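Local coordinates for putative transcriptional regulator (Clostridium difficile, PDB 3QI7), which is of unknown function but has a periplasmic-binding-protein-like fold and may therefore bind a small ligand such as a sugar, at residues 62-67 with 73-78; 77-82 with 98-103; 17-22 with 30-35; 90-95 with 316-321; 136-141 with 304-309. One frame throughout, in Å; residues are numbered along the deposited sequence. Where two conformers were deposited one is given.

In the fold
Contacts 1 and 2 share helix 72-80, which packs against strand 57-63 in contact 1 and against helix 101-110 in contact 2. Contact 3 sets helix 26-42 on strand 13-19, and contact 4 sets helix 306-324 on strand 88-94; these two strands are neighbours in the same sheet. Contact 5 takes the start of helix 306-324 to the end of strand 134-137, close to the centre of the chain. Contacts 2, 3 and 4 are buried and largely aliphatic, whereas contacts 1 and 5 are partly exposed. Polar bonding between the segments enters in contact 1, where a lysine crosses to a backbone carbonyl; contact 5 brings a bent selenomethionine toward a valine.

Contact 1: residues 62-67 with 73-78; sequences VVLPEN and DSAINK
Lys78 makes the polar part of this contact, reaching from its helix to the carbonyl oxygen of Val63 at the end of the strand. NZ donates to Val63 O in the carbonyl plane, with a C=O...N angle of 155°; the modelled separation is unusually short, so its exact value is doubtful. A water accepts from Val63 N at 2.9 Å and, weakly, from Lys78 NZ, giving the ammonium a second link to the same residue. The long lysine chain can span from the helix to a backbone acceptor on the strand. Here strand 57-63 runs into helix 72-80, the opening half of a beta-alpha-beta unit that returns to the large sheet as strand 88-94. The aliphatic part lies alongside. With CG anti to the backbone N (chi1 -161°), the lysine stem slides past Val62 in the opposite direction, CG lying 3.8 Å from Val62 CG1. Ala75 offers a small methyl to two neighbours: Leu64 brings CD2 to 3.8 Å from Ala75 CB, and Pro65 lays its CD and CG over the same methyl. Pro65 CG also comes within 4.1 Å of Ser74 OG at the exposed margin.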
# COMPACT_ATOMS: atom_id res chain seq x y z
N VAL A 62 -17.62 7.27 2.61
CA VAL A 62 -18.62 6.39 2.03
C VAL A 62 -18.15 4.94 2.18
O VAL A 62 -17.02 4.60 1.75
CB VAL A 62 -18.80 6.69 0.53
CG1 VAL A 62 -19.84 5.73 -0.11
CG2 VAL A 62 -19.18 8.15 0.31
N VAL A 63 -18.98 4.10 2.79
CA VAL A 63 -18.60 2.73 3.11
C VAL A 63 -19.30 1.76 2.18
O VAL A 63 -20.52 1.73 2.09
CB VAL A 63 -18.91 2.39 4.56
CG1 VAL A 63 -18.36 1.01 4.94
CG2 VAL A 63 -18.36 3.51 5.46
N LEU A 64 -18.51 0.98 1.45
CA LEU A 64 -19.08 -0.01 0.55
C LEU A 64 -19.76 -1.14 1.33
O LEU A 64 -19.34 -1.46 2.45
CB LEU A 64 -17.98 -0.62 -0.34
CG LEU A 64 -17.28 0.29 -1.35
CD1 LEU A 64 -15.89 -0.29 -1.67
CD2 LEU A 64 -18.10 0.48 -2.64
N PRO A 65 -20.75 -1.80 0.71
CA PRO A 65 -21.31 -2.99 1.33
C PRO A 65 -20.24 -4.05 1.52
O PRO A 65 -19.26 -4.07 0.79
CB PRO A 65 -22.39 -3.46 0.32
CG PRO A 65 -22.18 -2.72 -0.91
CD PRO A 65 -21.30 -1.53 -0.63
N GLU A 66 -20.39 -4.91 2.52
CA GLU A 66 -19.50 -6.06 2.67
C GLU A 66 -19.56 -6.90 1.40
O GLU A 66 -20.61 -7.00 0.77
CB GLU A 66 -19.90 -6.91 3.87
CG GLU A 66 -19.60 -6.23 5.20
CD GLU A 66 -19.79 -7.16 6.38
OE1 GLU A 66 -20.57 -8.12 6.28
OE2 GLU A 66 -19.16 -6.92 7.42
N ASN A 67 -18.41 -7.45 1.00
CA ASN A 67 -18.36 -8.40 -0.11
C ASN A 67 -18.93 -7.74 -1.35
O ASN A 67 -19.80 -8.30 -2.01
CB ASN A 67 -19.17 -9.67 0.22
CG ASN A 67 -18.67 -10.37 1.46
OD1 ASN A 67 -17.53 -10.81 1.52
ND2 ASN A 67 -19.53 -10.48 2.46
N ASP A 73 -24.21 -3.75 -7.66
CA ASP A 73 -25.13 -2.67 -8.03
C ASP A 73 -25.39 -1.70 -6.87
O ASP A 73 -25.48 -0.48 -7.06
CB ASP A 73 -26.44 -3.25 -8.54
CG ASP A 73 -26.23 -4.27 -9.63
OD1 ASP A 73 -26.16 -3.85 -10.80
OD2 ASP A 73 -26.11 -5.48 -9.30
N SER A 74 -25.52 -2.26 -5.67
CA SER A 74 -25.70 -1.44 -4.49
C SER A 74 -24.42 -0.60 -4.26
O SER A 74 -24.50 0.58 -3.89
CB SER A 74 -26.02 -2.32 -3.28
OG SER A 74 -25.95 -1.59 -2.08
N ALA A 75 -23.25 -1.20 -4.51
CA ALA A 75 -21.97 -0.50 -4.31
C ALA A 75 -21.85 0.64 -5.32
O ALA A 75 -21.49 1.76 -4.96
CB ALA A 75 -20.80 -1.45 -4.43
N ILE A 76 -22.19 0.36 -6.57
CA ILE A 76 -22.15 1.36 -7.63
C ILE A 76 -23.12 2.51 -7.36
O ILE A 76 -22.73 3.69 -7.44
CB ILE A 76 -22.43 0.71 -9.02
CG1 ILE A 76 -21.16 -0.03 -9.50
CG2 ILE A 76 -22.84 1.77 -10.03
CD1 ILE A 76 -21.38 -0.94 -10.70
N ASN A 77 -24.36 2.16 -7.03
CA ASN A 77 -25.37 3.18 -6.72
C ASN A 77 -24.93 4.10 -5.58
O ASN A 77 -25.09 5.32 -5.68
CB ASN A 77 -26.73 2.53 -6.43
CG ASN A 77 -27.32 1.82 -7.64
OD1 ASN A 77 -28.27 1.05 -7.52
ND2 ASN A 77 -26.74 2.07 -8.81
N LYS A 78 -24.34 3.52 -4.53
CA LYS A 78 -23.84 4.25 -3.36
C LYS A 78 -22.87 5.37 -3.79
O LYS A 78 -22.89 6.47 -3.25
CB LYS A 78 -23.13 3.26 -2.40
CG LYS A 78 -22.96 3.75 -0.96
CD LYS A 78 -22.99 2.62 0.09
CE LYS A 78 -23.20 3.24 1.49
NZ LYS A 78 -22.90 2.40 2.71
O HOH W 1 -21.53 5.15 3.53

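Contact 2: residues 77-82 with 98-103; sequences NKIVKL and AGLLPA
Ile79 spreads three carbons around the methyl of Ala103. Its CB lies 3.9 Å from Ala103 CB, while CG2 and CD1 each approach the same methyl at about 4.0 Å. Alanine suits this place because its single carbon brings the two backbones close: the CA atoms of Val80 and Ala103 are 5.7 Å apart. The end of Ile79 also meets Leu100, whose side chain crosses it at about a right angle, with CD1 of Ile79 4.1 Å from CD2 of Leu100. Ile79 sends CG1 beside its backbone N (chi1 -61°), and the extended chain beyond carries CD1 out to the leucine. Val80 flanks the alanine with one branch, CG2 lying 3.7 Å from Ala103 O. Helices 72-80 and 101-110 thus pack side by side on one face of the large sheet, and strand 88-94 links them along the chain, as in a Rossmann-like lobe; Ile79 touches Val18 of that sheet, and Leu100 also meets Ala75 and Thr95. Gly99 leads into the second helix with a positive phi of 132°, where a side chain would press on the carbonyl of Ala98, which explains the glycine; its N bonds to Asp123. Since the side chains that meet here are all aliphatic, the pairing depends on the fit of carbons around one methyl and, for the buried Ile79, Leu100 and Ala103, on the exclusion of water, with little directional preference.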
# COMPACT_ATOMS: atom_id res chain seq x y z
N ASN A 77 -24.36 2.16 -7.03
CA ASN A 77 -25.37 3.18 -6.72
C ASN A 77 -24.93 4.10 -5.58
O ASN A 77 -25.09 5.32 -5.68
CB ASN A 77 -26.73 2.53 -6.43
CG ASN A 77 -27.32 1.82 -7.64
OD1 ASN A 77 -28.27 1.05 -7.52
ND2 ASN A 77 -26.74 2.07 -8.81
N LYS A 78 -24.34 3.52 -4.53
CA LYS A 78 -23.84 4.25 -3.36
C LYS A 78 -22.87 5.37 -3.79
O LYS A 78 -22.89 6.47 -3.25
CB LYS A 78 -23.13 3.26 -2.40
CG LYS A 78 -22.96 3.75 -0.96
CD LYS A 78 -22.99 2.62 0.09
CE LYS A 78 -23.20 3.24 1.49
NZ LYS A 78 -22.90 2.40 2.71
N ILE A 79 -22.03 5.09 -4.77
CA ILE A 79 -21.09 6.10 -5.25
C ILE A 79 -21.79 7.14 -6.14
O ILE A 79 -21.51 8.34 -6.03
CB ILE A 79 -19.88 5.45 -6.01
CG1 ILE A 79 -19.09 4.51 -5.08
CG2 ILE A 79 -18.94 6.53 -6.62
CD1 ILE A 79 -18.02 3.68 -5.83
N VAL A 80 -22.68 6.68 -7.02
CA VAL A 80 -23.25 7.57 -8.04
C VAL A 80 -24.15 8.66 -7.41
O VAL A 80 -24.22 9.78 -7.93
CB VAL A 80 -24.03 6.77 -9.11
CG1 VAL A 80 -24.81 7.71 -10.03
CG2 VAL A 80 -23.08 5.88 -9.90
N LYS A 81 -24.80 8.32 -6.30
CA LYS A 81 -25.57 9.29 -5.52
C LYS A 81 -24.77 10.50 -5.03
O LYS A 81 -25.34 11.56 -4.77
CB LYS A 81 -26.22 8.62 -4.30
CG LYS A 81 -27.32 7.57 -4.60
CD LYS A 81 -28.47 8.09 -5.46
CE LYS A 81 -29.70 7.20 -5.33
NZ LYS A 81 -30.67 7.71 -4.31
N LEU A 82 -23.45 10.36 -4.91
CA LEU A 82 -22.58 11.46 -4.45
C LEU A 82 -22.68 12.66 -5.39
O LEU A 82 -22.47 13.81 -5.00
CB LEU A 82 -21.12 11.01 -4.32
CG LEU A 82 -20.81 9.86 -3.33
CD1 LEU A 82 -19.40 9.32 -3.53
CD2 LEU A 82 -21.01 10.33 -1.91
N ALA A 98 -11.74 -4.87 -8.16
CA ALA A 98 -12.27 -4.28 -9.38
C ALA A 98 -13.78 -4.26 -9.33
O ALA A 98 -14.39 -5.02 -8.59
CB ALA A 98 -11.81 -5.11 -10.63
N GLY A 99 -14.39 -3.40 -10.15
CA GLY A 99 -15.82 -3.38 -10.32
C GLY A 99 -16.46 -2.01 -10.25
O GLY A 99 -17.60 -1.85 -10.72
N LEU A 100 -15.78 -1.03 -9.66
CA LEU A 100 -16.44 0.25 -9.35
C LEU A 100 -16.27 1.28 -10.47
O LEU A 100 -16.89 2.36 -10.43
CB LEU A 100 -15.94 0.80 -8.01
CG LEU A 100 -16.18 -0.14 -6.81
CD1 LEU A 100 -15.40 0.37 -5.57
CD2 LEU A 100 -17.69 -0.32 -6.49
N LEU A 101 -15.48 0.97 -11.48
CA LEU A 101 -15.23 1.94 -12.55
C LEU A 101 -16.50 2.51 -13.19
O LEU A 101 -16.57 3.73 -13.40
CB LEU A 101 -14.27 1.36 -13.60
CG LEU A 101 -13.76 2.30 -14.69
CD1 LEU A 101 -13.13 3.56 -14.11
CD2 LEU A 101 -12.75 1.56 -15.57
N PRO A 102 -17.52 1.66 -13.49
CA PRO A 102 -18.74 2.26 -14.08
C PRO A 102 -19.34 3.36 -13.24
O PRO A 102 -19.89 4.32 -13.79
CB PRO A 102 -19.71 1.07 -14.22
CG PRO A 102 -18.80 -0.14 -14.31
CD PRO A 102 -17.66 0.20 -13.35
N ALA A 103 -19.20 3.25 -11.92
CA ALA A 103 -19.72 4.26 -11.01
C ALA A 103 -19.08 5.63 -11.29
O ALA A 103 -19.77 6.66 -11.32
CB ALA A 103 -19.50 3.86 -9.54

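Contact 3: residues 17-22 with 30-35; sequences VVTQPL and NMVEEM
Val32 turns both its methyls to strand 13-19, where Val17 and Thr19 receive them. These residues belong to the first beta-alpha-beta unit of the sheet: strand 13-19, helix 26-42, then strand 57-63 parallel and adjacent to the first. The pair Val17 CG1 and Val32 CG2 stands at 3.4 Å, tighter than usual van der Waals contact, as the two valines slide past each other in opposite directions. Thr19 meets the same CG2 tip to tip, its own CG2 3.6 Å away. Short beta-branched residues suit such a close strand-helix seam. At the exposed end, Leu22 CD1 rests against the amide of Asn30, 3.5 Å from OD1. Farther out, His61 of the neighbouring strand ties the two segments together: ND1 bonds to Glu33 OE2 on the helix and NE2 to Thr19 OG1 on the strand. Val32 packs on that histidine too, while Val17 reaches Ile315 of helix 306-324. In Thr19, chi1 of 77° places the hydroxyl between the backbone N and carbonyl carbon while CG2 faces the helix. Two bonds hold OG1 there, the one with His61 NE2 and its donation to Gln20 O at 2.7 Å, tilted 33° from the carbonyl plane.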
# COMPACT_ATOMS: atom_id res chain seq x y z
N VAL A 17 -14.68 9.99 0.15
CA VAL A 17 -13.70 8.93 0.16
C VAL A 17 -14.40 7.60 0.37
O VAL A 17 -15.02 7.37 1.41
CB VAL A 17 -12.62 9.15 1.26
CG1 VAL A 17 -11.57 8.09 1.15
CG2 VAL A 17 -11.98 10.55 1.12
N VAL A 18 -14.27 6.71 -0.62
CA VAL A 18 -14.93 5.41 -0.61
C VAL A 18 -13.95 4.32 -0.19
O VAL A 18 -12.87 4.16 -0.80
CB VAL A 18 -15.48 5.08 -2.02
CG1 VAL A 18 -16.22 3.70 -2.02
CG2 VAL A 18 -16.35 6.21 -2.49
N THR A 19 -14.29 3.59 0.86
CA THR A 19 -13.49 2.46 1.29
C THR A 19 -14.39 1.25 1.55
O THR A 19 -15.60 1.38 1.64
CB THR A 19 -12.74 2.74 2.60
OG1 THR A 19 -13.64 2.66 3.70
CG2 THR A 19 -12.08 4.14 2.60
N GLN A 20 -13.76 0.08 1.68
CA GLN A 20 -14.42 -1.08 2.26
C GLN A 20 -14.66 -0.85 3.77
O GLN A 20 -14.06 0.07 4.38
CB GLN A 20 -13.62 -2.36 2.00
CG GLN A 20 -13.54 -2.75 0.49
CD GLN A 20 -12.66 -3.98 0.22
OE1 GLN A 20 -11.86 -4.01 -0.73
NE2 GLN A 20 -12.81 -5.01 1.06
N PRO A 21 -15.56 -1.65 4.37
CA PRO A 21 -15.86 -1.45 5.78
C PRO A 21 -14.72 -1.85 6.70
O PRO A 21 -13.78 -2.57 6.28
CB PRO A 21 -17.10 -2.32 6.04
CG PRO A 21 -17.37 -3.08 4.83
CD PRO A 21 -16.49 -2.59 3.72
N LEU A 22 -14.80 -1.35 7.93
CA LEU A 22 -13.77 -1.55 8.94
C LEU A 22 -13.44 -3.03 9.07
O LEU A 22 -12.28 -3.40 9.16
CB LEU A 22 -14.25 -0.99 10.27
CG LEU A 22 -13.37 -1.09 11.52
CD1 LEU A 22 -12.06 -0.32 11.35
CD2 LEU A 22 -14.18 -0.58 12.73
N ASN A 30 -9.72 3.38 8.91
CA ASN A 30 -9.25 4.22 9.99
C ASN A 30 -8.39 5.41 9.54
O ASN A 30 -8.45 6.45 10.19
CB ASN A 30 -8.57 3.40 11.08
CG ASN A 30 -9.56 2.60 11.93
OD1 ASN A 30 -10.76 2.84 11.90
ND2 ASN A 30 -9.03 1.67 12.73
N MSE A 31 -7.60 5.27 8.46
CA MSE A 31 -6.85 6.42 7.94
C MSE A 31 -7.81 7.53 7.47
O MSE A 31 -7.62 8.70 7.81
CB MSE A 31 -5.88 6.02 6.83
CG MSE A 31 -5.23 7.21 6.06
SE MSE A 31 -4.32 8.50 7.22
CE MSE A 31 -3.20 7.21 8.19
N VAL A 32 -8.83 7.15 6.69
CA VAL A 32 -9.86 8.11 6.26
C VAL A 32 -10.53 8.79 7.46
O VAL A 32 -10.73 10.02 7.47
CB VAL A 32 -10.91 7.40 5.35
CG1 VAL A 32 -12.04 8.31 5.03
CG2 VAL A 32 -10.25 6.91 4.03
N GLU A 33 -10.83 8.02 8.49
CA GLU A 33 -11.46 8.59 9.68
C GLU A 33 -10.55 9.59 10.36
O GLU A 33 -11.02 10.63 10.85
CB GLU A 33 -11.90 7.49 10.69
CG GLU A 33 -13.16 6.76 10.24
CD GLU A 33 -14.36 7.71 10.03
OE1 GLU A 33 -14.72 8.44 10.99
OE2 GLU A 33 -14.91 7.74 8.90
N GLU A 34 -9.25 9.25 10.41
CA GLU A 34 -8.24 10.11 10.97
C GLU A 34 -8.14 11.41 10.19
O GLU A 34 -8.10 12.49 10.77
CB GLU A 34 -6.88 9.40 10.99
CG GLU A 34 -5.80 10.19 11.65
CD GLU A 34 -4.59 9.34 11.99
OE1 GLU A 34 -4.66 8.58 12.99
OE2 GLU A 34 -3.57 9.43 11.27
N MSE A 35 -8.15 11.32 8.87
CA MSE A 35 -8.06 12.52 8.06
C MSE A 35 -9.31 13.40 8.20
O MSE A 35 -9.22 14.62 8.20
CB MSE A 35 -7.85 12.15 6.60
CG MSE A 35 -6.58 11.33 6.32
SE MSE A 35 -5.08 12.50 5.94
CE MSE A 35 -5.62 13.19 4.22

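Contact 4: residues 90-95 with 316-321; sequences AIVVST and YLATEM
Between Ala90 and Ala318 no flat side chain intervenes: methyl meets methyl, CB to CB, at 3.8 Å. The one aromatic ring in the two segments, Tyr316, stands apart from strand 88-94; its side chain packs against Phe340 and Arg344 of helix 334-345, and its OH bonds to Glu38. Ala318 is the helix residue that meets the strand. Val92, two residues along on the same face, adds a second touch with its CG2 4.3 Å from Ala318 CB. Alanine on both sides suits the seam, for the CA atoms of Ala90 and Ala318 come within 6.2 Å. Helix 306-324 covers one face of the large sheet, as in a three-layer alpha/beta/alpha sandwich, and reaches strand 88-94 from a region more than two hundred residues later in the chain. Ile91 and Val93 point to the other face, where Leu82 and Leu100 of contact 2 meet them. Ala318 also touches Val15 and Ile117 on the strands that flank 88-94, which places this methyl over three strands at once. Next to Ala318, Thr319 bonds through its hydroxyl to Tyr39 of helix 26-42 and back to the carbonyl of Ile315. Met321, a selenomethionine nearly one turn on, packs on Ile115.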
# COMPACT_ATOMS: atom_id res chain seq x y z
N ALA A 90 -14.73 16.30 -5.09
CA ALA A 90 -13.82 15.25 -5.49
C ALA A 90 -14.26 13.91 -4.90
O ALA A 90 -14.86 13.87 -3.81
CB ALA A 90 -12.37 15.59 -5.08
N ILE A 91 -13.99 12.84 -5.64
CA ILE A 91 -14.22 11.48 -5.14
C ILE A 91 -12.94 10.65 -5.23
O ILE A 91 -12.37 10.49 -6.30
CB ILE A 91 -15.36 10.75 -5.91
CG1 ILE A 91 -16.66 11.55 -5.85
CG2 ILE A 91 -15.58 9.36 -5.31
CD1 ILE A 91 -17.76 11.01 -6.78
N VAL A 92 -12.51 10.12 -4.08
CA VAL A 92 -11.39 9.22 -3.96
C VAL A 92 -11.95 7.82 -3.65
O VAL A 92 -12.74 7.66 -2.73
CB VAL A 92 -10.41 9.67 -2.81
CG1 VAL A 92 -9.28 8.66 -2.60
CG2 VAL A 92 -9.85 11.09 -3.09
N VAL A 93 -11.52 6.82 -4.41
CA VAL A 93 -11.91 5.44 -4.18
C VAL A 93 -10.66 4.61 -3.83
O VAL A 93 -9.68 4.64 -4.56
CB VAL A 93 -12.62 4.85 -5.43
CG1 VAL A 93 -12.94 3.38 -5.20
CG2 VAL A 93 -13.87 5.64 -5.76
N SER A 94 -10.68 3.91 -2.70
CA SER A 94 -9.58 3.07 -2.29
C SER A 94 -10.01 1.60 -2.05
O SER A 94 -10.58 1.29 -1.02
CB SER A 94 -8.92 3.65 -1.02
OG SER A 94 -7.68 3.00 -0.72
N THR A 95 -9.71 0.71 -3.00
CA THR A 95 -9.91 -0.75 -2.86
C THR A 95 -8.99 -1.50 -3.83
O THR A 95 -8.83 -1.08 -4.98
CB THR A 95 -11.42 -1.19 -3.14
OG1 THR A 95 -11.55 -2.63 -3.07
CG2 THR A 95 -11.89 -0.73 -4.53
N TYR A 316 -5.11 14.52 0.18
CA TYR A 316 -4.35 15.77 0.18
C TYR A 316 -4.29 16.37 -1.21
O TYR A 316 -4.38 17.59 -1.37
CB TYR A 316 -2.91 15.55 0.69
CG TYR A 316 -2.75 15.41 2.20
CD1 TYR A 316 -3.39 16.26 3.09
CD2 TYR A 316 -1.92 14.46 2.72
CE1 TYR A 316 -3.22 16.13 4.49
CE2 TYR A 316 -1.75 14.31 4.09
CZ TYR A 316 -2.39 15.15 4.97
OH TYR A 316 -2.19 14.96 6.31
N LEU A 317 -4.14 15.52 -2.23
CA LEU A 317 -4.08 15.98 -3.62
C LEU A 317 -5.42 16.55 -4.05
O LEU A 317 -5.48 17.63 -4.66
CB LEU A 317 -3.71 14.80 -4.54
CG LEU A 317 -2.91 15.00 -5.81
CD1 LEU A 317 -1.76 16.01 -5.67
CD2 LEU A 317 -2.40 13.61 -6.24
N ALA A 318 -6.49 15.81 -3.78
CA ALA A 318 -7.84 16.27 -4.12
C ALA A 318 -8.09 17.65 -3.50
O ALA A 318 -8.51 18.58 -4.17
CB ALA A 318 -8.91 15.28 -3.65
N THR A 319 -7.82 17.79 -2.20
CA THR A 319 -7.99 19.09 -1.51
C THR A 319 -7.20 20.23 -2.18
O THR A 319 -7.73 21.34 -2.41
CB THR A 319 -7.58 18.94 -0.03
OG1 THR A 319 -8.42 17.94 0.57
CG2 THR A 319 -7.72 20.28 0.74
N GLU A 320 -5.94 19.96 -2.50
CA GLU A 320 -5.09 20.96 -3.13
C GLU A 320 -5.64 21.32 -4.50
O GLU A 320 -5.63 22.49 -4.91
CB GLU A 320 -3.67 20.42 -3.27
CG GLU A 320 -2.66 21.33 -3.99
CD GLU A 320 -2.13 22.46 -3.13
OE1 GLU A 320 -2.29 22.40 -1.89
OE2 GLU A 320 -1.53 23.41 -3.70
N MSE A 321 -6.08 20.29 -5.22
CA MSE A 321 -6.59 20.48 -6.57
C MSE A 321 -7.85 21.34 -6.56
O MSE A 321 -8.02 22.21 -7.43
CB MSE A 321 -6.88 19.12 -7.25
CG MSE A 321 -5.62 18.38 -7.68
SE MSE A 321 -6.03 16.54 -8.30
CE MSE A 321 -6.44 17.10 -10.15

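Contact 5: residues 136-141 with 304-309; sequences LGVSAE and MPMDAF
Met306, a selenomethionine, points toward Val138, and each covers part of the other in the closer part of this contact. The modelled approach of Met306 CE to Val138 CG1 is shorter than carbons can sit and is doubtful. A looser touch follows, with Met306 CE 4.3 Å from Gly137 O. The chain of Met306 bends twice, at chi2 (-64°) and chi3 (-68°), which turns its end toward the strand end; a long side chain suits a place where the backbones stay apart, the CA atoms of Val138 and Met306 lying 8.5 Å from each other. Met306 also packs on Val364 of strand 361-370, whose backbone pairs with Gly137. The other side is looser: Val138 is exposed, and the chain beyond it turns away into helix 140-153. Ser139 caps that helix, its OG bonding to the backbone N of Glu142, and Pro305 stands at the N-cap of the facing helix 306-324. Strand 134-137 belongs to the large sheet, whereas helix 140-153 leads to strand 159-164 of the second, three-stranded sheet. This is consistent with an interdomain crossing, as in two-lobed periplasmic-binding-protein-like folds.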
# COMPACT_ATOMS: atom_id res chain seq x y z
N LEU A 136 -3.40 6.37 -8.83
CA LEU A 136 -2.26 6.09 -8.00
C LEU A 136 -2.30 4.63 -7.62
O LEU A 136 -3.37 4.11 -7.29
CB LEU A 136 -2.33 6.91 -6.73
CG LEU A 136 -2.49 8.43 -6.90
CD1 LEU A 136 -2.74 9.09 -5.50
CD2 LEU A 136 -1.29 9.01 -7.60
N GLY A 137 -1.17 3.95 -7.74
CA GLY A 137 -1.12 2.53 -7.48
C GLY A 137 0.29 2.04 -7.30
O GLY A 137 1.23 2.81 -7.13
N VAL A 138 0.43 0.72 -7.34
CA VAL A 138 1.72 0.08 -7.23
C VAL A 138 1.93 -0.83 -8.43
O VAL A 138 1.00 -1.46 -8.91
CB VAL A 138 1.82 -0.74 -5.94
CG1 VAL A 138 1.69 0.19 -4.72
CG2 VAL A 138 0.77 -1.84 -5.90
N SER A 139 3.18 -0.87 -8.91
CA SER A 139 3.57 -1.75 -10.00
C SER A 139 4.29 -2.95 -9.40
O SER A 139 5.30 -2.79 -8.70
CB SER A 139 4.46 -0.99 -10.98
OG SER A 139 5.29 -1.87 -11.73
N ALA A 140 3.77 -4.15 -9.64
CA ALA A 140 4.39 -5.37 -9.14
C ALA A 140 5.79 -5.55 -9.72
O ALA A 140 6.68 -6.04 -9.06
CB ALA A 140 3.50 -6.62 -9.47
N GLU A 141 5.97 -5.15 -10.98
CA GLU A 141 7.28 -5.23 -11.61
C GLU A 141 8.30 -4.37 -10.89
O GLU A 141 9.39 -4.84 -10.53
CB GLU A 141 7.21 -4.81 -13.08
CG GLU A 141 6.90 -5.95 -14.00
CD GLU A 141 7.15 -5.62 -15.47
OE1 GLU A 141 6.80 -6.47 -16.34
OE2 GLU A 141 7.70 -4.53 -15.77
N MSE A 304 5.45 4.04 6.06
CA MSE A 304 4.03 3.73 6.31
C MSE A 304 3.52 2.70 5.31
O MSE A 304 4.10 2.54 4.25
CB MSE A 304 3.16 5.01 6.29
CG MSE A 304 3.32 5.95 5.12
SE MSE A 304 2.48 7.73 5.37
CE MSE A 304 0.67 7.25 5.89
N PRO A 305 2.42 2.00 5.65
CA PRO A 305 1.94 1.03 4.68
C PRO A 305 1.35 1.70 3.47
O PRO A 305 0.85 2.80 3.60
CB PRO A 305 0.84 0.29 5.41
CG PRO A 305 0.73 0.94 6.82
CD PRO A 305 1.52 2.16 6.81
N MSE A 306 1.40 1.04 2.34
CA MSE A 306 0.80 1.61 1.13
C MSE A 306 -0.76 1.75 1.28
O MSE A 306 -1.38 2.70 0.74
CB MSE A 306 1.15 0.72 -0.07
CG MSE A 306 2.55 0.92 -0.61
SE MSE A 306 2.72 2.77 -1.32
CE MSE A 306 1.62 2.72 -2.80
N ASP A 307 -1.39 0.84 2.02
CA ASP A 307 -2.83 0.91 2.31
C ASP A 307 -3.22 2.19 3.04
O ASP A 307 -4.39 2.61 2.97
CB ASP A 307 -3.30 -0.29 3.16
CG ASP A 307 -3.46 -1.59 2.35
OD1 ASP A 307 -3.25 -1.56 1.12
OD2 ASP A 307 -3.79 -2.63 2.95
N ALA A 308 -2.29 2.78 3.78
CA ALA A 308 -2.50 4.10 4.40
C ALA A 308 -2.00 5.28 3.55
O ALA A 308 -2.67 6.30 3.44
CB ALA A 308 -1.86 4.14 5.82
N PHE A 309 -0.84 5.12 2.93
CA PHE A 309 -0.29 6.18 2.11
C PHE A 309 -1.13 6.59 0.91
O PHE A 309 -1.35 7.78 0.70
CB PHE A 309 1.16 5.84 1.68
CG PHE A 309 1.79 6.90 0.84
CD1 PHE A 309 2.24 8.07 1.41
CD2 PHE A 309 1.85 6.75 -0.55
CE1 PHE A 309 2.83 9.08 0.61
CE2 PHE A 309 2.42 7.72 -1.36
CZ PHE A 309 2.89 8.91 -0.78